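Local coordinates for protein thermostable carboxypeptidase 1 (Pyrococcus furiosus, PDB 1KA2) that releases amino acids one after another from the C-terminus of peptides with broad specificity, as a homodimeric, cobalt-dependent metallocarboxypeptidase of the M32 family, at residues K137-S140 and L141-A145; R144-Y148 and L149-E153. One frame throughout, in Å; residues are numbered along the deposited sequence.

Contact 1 (K137-S140 and L141-A145)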
loop_
_atom_site.group_PDB
_atom_site.type_symbol
_atom_site.label_atom_id
_atom_site.label_comp_id
_atom_site.label_asym_id
_atom_site.label_seq_id
_atom_site.Cartn_x
_atom_site.Cartn_y
_atom_site.Cartn_z
ATOM N N LYS A 137 14.540 21.244 -24.289
ATOM C CA LYS A 137 14.824 19.819 -24.401
ATOM C C LYS A 137 13.525 19.035 -24.471
ATOM O O LYS A 137 13.422 18.058 -25.209
ATOM C CB LYS A 137 15.645 19.328 -23.209
ATOM C CG LYS A 137 17.113 19.712 -23.246
ATOM C CD LYS A 137 17.826 19.145 -22.028
ATOM C CE LYS A 137 19.310 19.471 -22.031
ATOM N NZ LYS A 137 19.979 18.895 -20.830
ATOM N N ILE A 138 12.532 19.465 -23.704
ATOM C CA ILE A 138 11.248 18.778 -23.693
ATOM C C ILE A 138 10.477 19.028 -24.986
ATOM O O ILE A 138 9.712 18.174 -25.430
ATOM C CB ILE A 138 10.421 19.187 -22.447
ATOM C CG1 ILE A 138 11.095 18.609 -21.195
ATOM C CG2 ILE A 138 8.993 18.690 -22.568
ATOM C CD1 ILE A 138 10.368 18.866 -19.914
ATOM N N ILE A 139 10.684 20.182 -25.610
ATOM C CA ILE A 139 10.005 20.460 -26.870
ATOM C C ILE A 139 10.573 19.522 -27.938
ATOM O O ILE A 139 9.833 18.948 -28.743
ATOM C CB ILE A 139 10.187 21.940 -27.295
ATOM C CG1 ILE A 139 9.237 22.826 -26.477
ATOM C CG2 ILE A 139 9.897 22.111 -28.781
ATOM C CD1 ILE A 139 9.509 24.311 -26.587
ATOM N N SER A 140 11.889 19.342 -27.927
ATOM C CA SER A 140 12.518 18.463 -28.899
ATOM C C SER A 140 12.044 17.023 -28.717
ATOM O O SER A 140 11.827 16.313 -29.693
ATOM C CB SER A 140 14.043 18.517 -28.776
ATOM O OG SER A 140 14.653 17.726 -29.791
ATOM N N LEU A 141 11.896 16.590 -27.468
ATOM C CA LEU A 141 11.436 15.229 -27.180
ATOM C C LEU A 141 9.993 15.027 -27.662
ATOM O O LEU A 141 9.650 13.972 -28.199
ATOM C CB LEU A 141 11.527 14.944 -25.677
ATOM C CG LEU A 141 12.923 15.003 -25.038
ATOM C CD1 LEU A 141 12.787 14.791 -23.536
ATOM C CD2 LEU A 141 13.847 13.945 -25.651
ATOM N N ALA A 142 9.155 16.044 -27.466
ATOM C CA ALA A 142 7.761 15.988 -27.895
ATOM C C ALA A 142 7.654 15.796 -29.413
ATOM O O ALA A 142 6.888 14.957 -29.887
ATOM C CB ALA A 142 7.039 17.262 -27.484
ATOM N N LYS A 143 8.418 16.582 -30.170
ATOM C CA LYS A 143 8.400 16.475 -31.628
ATOM C C LYS A 143 8.873 15.086 -32.035
ATOM O O LYS A 143 8.220 14.415 -32.837
ATOM C CB LYS A 143 9.294 17.544 -32.261
ATOM C CG LYS A 143 8.761 18.969 -32.139
ATOM C CD LYS A 143 9.904 19.978 -32.164
ATOM C CE LYS A 143 9.851 20.899 -33.368
ATOM N NZ LYS A 143 8.644 21.765 -33.360
ATOM N N ARG A 144 9.998 14.644 -31.478
ATOM C CA ARG A 144 10.504 13.313 -31.806
ATOM C C ARG A 144 9.383 12.305 -31.550
ATOM O O ARG A 144 9.077 11.481 -32.406
ATOM C CB ARG A 144 11.713 12.927 -30.932
ATOM C CG ARG A 144 12.919 13.865 -30.989
ATOM C CD ARG A 144 14.096 13.263 -31.745
ATOM N NE ARG A 144 14.542 11.954 -31.251
ATOM C CZ ARG A 144 15.170 11.732 -30.097
ATOM N NH1 ARG A 144 15.443 12.731 -29.270
ATOM N NH2 ARG A 144 15.556 10.502 -29.780
ATOM N N ALA A 145 8.772 12.388 -30.366
ATOM C CA ALA A 145 7.700 11.471 -29.972
ATOM C C ALA A 145 6.569 11.437 -30.982
ATOM O O ALA A 145 6.020 10.374 -31.279
ATOM C CB ALA A 145 7.161 11.852 -28.591
#

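Contact 2 (R144-Y148 and L149-E153)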
loop_
_atom_site.group_PDB
_atom_site.type_symbol
_atom_site.label_atom_id
_atom_site.label_comp_id
_atom_site.label_asym_id
_atom_site.label_seq_id
_atom_site.Cartn_x
_atom_site.Cartn_y
_atom_site.Cartn_z
ATOM N N ARG A 144 9.998 14.644 -31.478
ATOM C CA ARG A 144 10.504 13.313 -31.806
ATOM C C ARG A 144 9.383 12.305 -31.550
ATOM O O ARG A 144 9.077 11.481 -32.406
ATOM C CB ARG A 144 11.713 12.927 -30.932
ATOM C CG ARG A 144 12.919 13.865 -30.989
ATOM C CD ARG A 144 14.096 13.263 -31.745
ATOM N NE ARG A 144 14.542 11.954 -31.251
ATOM C CZ ARG A 144 15.170 11.732 -30.097
ATOM N NH1 ARG A 144 15.443 12.731 -29.270
ATOM N NH2 ARG A 144 15.556 10.502 -29.780
ATOM N N ALA A 145 8.772 12.388 -30.366
ATOM C CA ALA A 145 7.700 11.471 -29.972
ATOM C C ALA A 145 6.569 11.437 -30.982
ATOM O O ALA A 145 6.020 10.374 -31.279
ATOM C CB ALA A 145 7.161 11.852 -28.591
ATOM N N ALA A 146 6.222 12.605 -31.509
ATOM C CA ALA A 146 5.163 12.687 -32.498
ATOM C C ALA A 146 5.570 11.882 -33.733
ATOM O O ALA A 146 4.750 11.169 -34.317
ATOM C CB ALA A 146 4.899 14.142 -32.868
ATOM N N GLU A 147 6.841 11.992 -34.122
ATOM C CA GLU A 147 7.347 11.260 -35.284
ATOM C C GLU A 147 7.402 9.754 -35.011
ATOM O O GLU A 147 7.144 8.952 -35.903
ATOM C CB GLU A 147 8.741 11.773 -35.686
ATOM C CG GLU A 147 8.770 13.256 -36.060
ATOM C CD GLU A 147 7.847 13.577 -37.217
ATOM O OE1 GLU A 147 7.394 14.735 -37.318
ATOM O OE2 GLU A 147 7.576 12.673 -38.033
ATOM N N TYR A 148 7.738 9.368 -33.782
ATOM C CA TYR A 148 7.799 7.949 -33.434
ATOM C C TYR A 148 6.400 7.342 -33.438
ATOM O O TYR A 148 6.210 6.206 -33.873
ATOM C CB TYR A 148 8.441 7.757 -32.057
ATOM C CG TYR A 148 9.951 7.855 -32.057
ATOM C CD1 TYR A 148 10.616 8.649 -31.118
ATOM C CD2 TYR A 148 10.719 7.129 -32.972
ATOM C CE1 TYR A 148 12.014 8.719 -31.087
ATOM C CE2 TYR A 148 12.117 7.192 -32.952
ATOM C CZ TYR A 148 12.756 7.988 -32.005
ATOM O OH TYR A 148 14.129 8.059 -31.974
ATOM N N LEU A 149 5.428 8.112 -32.956
ATOM C CA LEU A 149 4.040 7.664 -32.900
ATOM C C LEU A 149 3.393 7.617 -34.284
ATOM O O LEU A 149 2.697 6.657 -34.615
ATOM C CB LEU A 149 3.217 8.592 -31.999
ATOM C CG LEU A 149 3.169 8.424 -30.471
ATOM C CD1 LEU A 149 4.135 7.362 -29.993
ATOM C CD2 LEU A 149 3.479 9.765 -29.826
ATOM N N GLY A 150 3.622 8.659 -35.082
ATOM C CA GLY A 150 3.041 8.723 -36.410
ATOM C C GLY A 150 1.798 9.591 -36.367
ATOM O O GLY A 150 1.161 9.690 -35.320
ATOM N N TYR A 151 1.447 10.214 -37.488
ATOM C CA TYR A 151 0.272 11.089 -37.543
ATOM C C TYR A 151 -0.091 11.448 -38.980
ATOM O O TYR A 151 0.784 11.565 -39.836
ATOM C CB TYR A 151 0.562 12.364 -36.758
ATOM C CG TYR A 151 1.844 13.039 -37.193
ATOM C CD1 TYR A 151 1.853 13.950 -38.253
ATOM C CD2 TYR A 151 3.059 12.737 -36.572
ATOM C CE1 TYR A 151 3.044 14.544 -38.686
ATOM C CE2 TYR A 151 4.254 13.323 -36.995
ATOM C CZ TYR A 151 4.239 14.225 -38.054
ATOM O OH TYR A 151 5.413 14.800 -38.493
ATOM N N GLU A 152 -1.378 11.641 -39.246
ATOM C CA GLU A 152 -1.807 11.992 -40.596
ATOM C C GLU A 152 -1.624 13.474 -40.909
ATOM O O GLU A 152 -0.781 13.847 -41.724
ATOM C CB GLU A 152 -3.274 11.577 -40.821
ATOM C CG GLU A 152 -4.326 12.616 -40.439
ATOM C CD GLU A 152 -5.458 12.054 -39.595
ATOM O OE1 GLU A 152 -5.479 10.826 -39.342
ATOM O OE2 GLU A 152 -6.333 12.851 -39.182
ATOM N N GLU A 153 -2.392 14.319 -40.231
ATOM C CA GLU A 153 -2.360 15.761 -40.453
ATOM C C GLU A 153 -1.197 16.485 -39.787
ATOM O O GLU A 153 -0.215 16.845 -40.442
ATOM C CB GLU A 153 -3.689 16.371 -39.996
ATOM C CG GLU A 153 -3.906 17.827 -40.398
ATOM C CD GLU A 153 -4.120 18.003 -41.897
ATOM O OE1 GLU A 153 -4.199 16.982 -42.620
ATOM O OE2 GLU A 153 -4.216 19.167 -42.349
#

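Contact 1 (K137-S140 and L141-A145)
Leu141 sits one helical turn beyond Lys137, and its amide N lies 3.1 Å from Lys137 O, the first of four consecutive i to i+4 hydrogen bonds. Ala142 N to Ile138 O (3.0 Å), Lys143 N to Ile139 O and Arg144 N to Ser140 O continue the ladder, and the straightest is the last, with an N-H...O angle of 170°. In all four the donor stands somewhat off the plane of the carbonyl, as is usual in an alpha-helix.

The closest aliphatic approaches to these carbonyls are Leu141 CG, 3.1 Å from Lys137 O, and Arg144 CG, 3.0 Å from Ser140 O. With chi1 at -62°, Leu141 CG lies beside its own backbone N and anti to its carbonyl carbon, which puts the branch over the acceptor that this N uses. An alanine in place of Leu141 would probably keep the backbone bond but strip Lys137 O of the branch carbons beside it and open a gap toward Glu107 on helix 102-124.

On another flank Ile139 and Lys143 run side by side, Ile139 CG2 reaching Lys143 CD at 4.0 Å. The lysine then bends at chi3 and chi4, and its NZ is hydrogen-bonded to the carbonyls of Met373 and Glu376, while Arg144 NH1 forms a salt bridge with Glu107. In these four bonds the backbone polar groups satisfy one another, and the charged ends of Lys143 and Arg144 tie the helix to the end of helix 359-375 and to helix 102-124.

Contact 2 (R144-Y148 and L149-E153)
The Tyr151 ring meets the last helical turn by its edge: Ala146 O and the Glu147 carboxylate both lie near the ring plane, with Ala146 O 3.2 Å from Tyr151 CD2. The carboxylate is turned 74° from the ring, and Glu147 OE1 accepts a hydrogen bond from Tyr151 OH; the modelled separation of 2.3 Å is very short, so its exact length is doubtful. Glu147 reaches the hydroxyl by bending at chi2. Chi1 of 53° sets Tyr151 CG between its backbone N and carbonyl carbon, and CE2 comes to 4.3 Å from Ala146 CB. A second flat group, the Arg144 guanidinium, has Tyr148 OH in plane at its edge.

Between Glu147 and Tyr151 the helix ends. Leu149 N bonds to Ala145 O at 2.9 Å and Gly150 N to Ala146 O at the same length, so the i to i+4 pattern runs up to the glycine, which leaves helical geometry with a positive phi of 99°. With that phi and psi a side chain would crowd the carbonyl oxygen of Leu149, a clash that glycine avoids.

This C-terminal end of helix 132-149 is packed on two flanks. Ala146, Leu149 and Tyr151 all touch Ala158 of helix 155-163, while Ala145 and Leu149 rest on Phe100 and Tyr148 meets Phe104 of helix 102-124, their rings steeply inclined to each other.

Contacts 1 and 2 follow each other along helix 132-149 and share Arg144 and Ala145; their centres are about 11 Å apart. Contact 1 belongs to the body of the helix, whereas contact 2 carries it to its C-terminal end and into the loop before helix 155-163. Their surroundings change accordingly: helices 102-124 and 359-375 flank the former, while helix 155-163 joins the neighbours of the latter. Helix 102-124 is common to both: Ile138 and Leu141 touch it in contact 1, Tyr148 in contact 2, and the shared Arg144 pairs with Glu107. Both lie on the same side of the chain's centre, away from the metal site, and place helix 132-149 among its neighbours in this mainly helical fold.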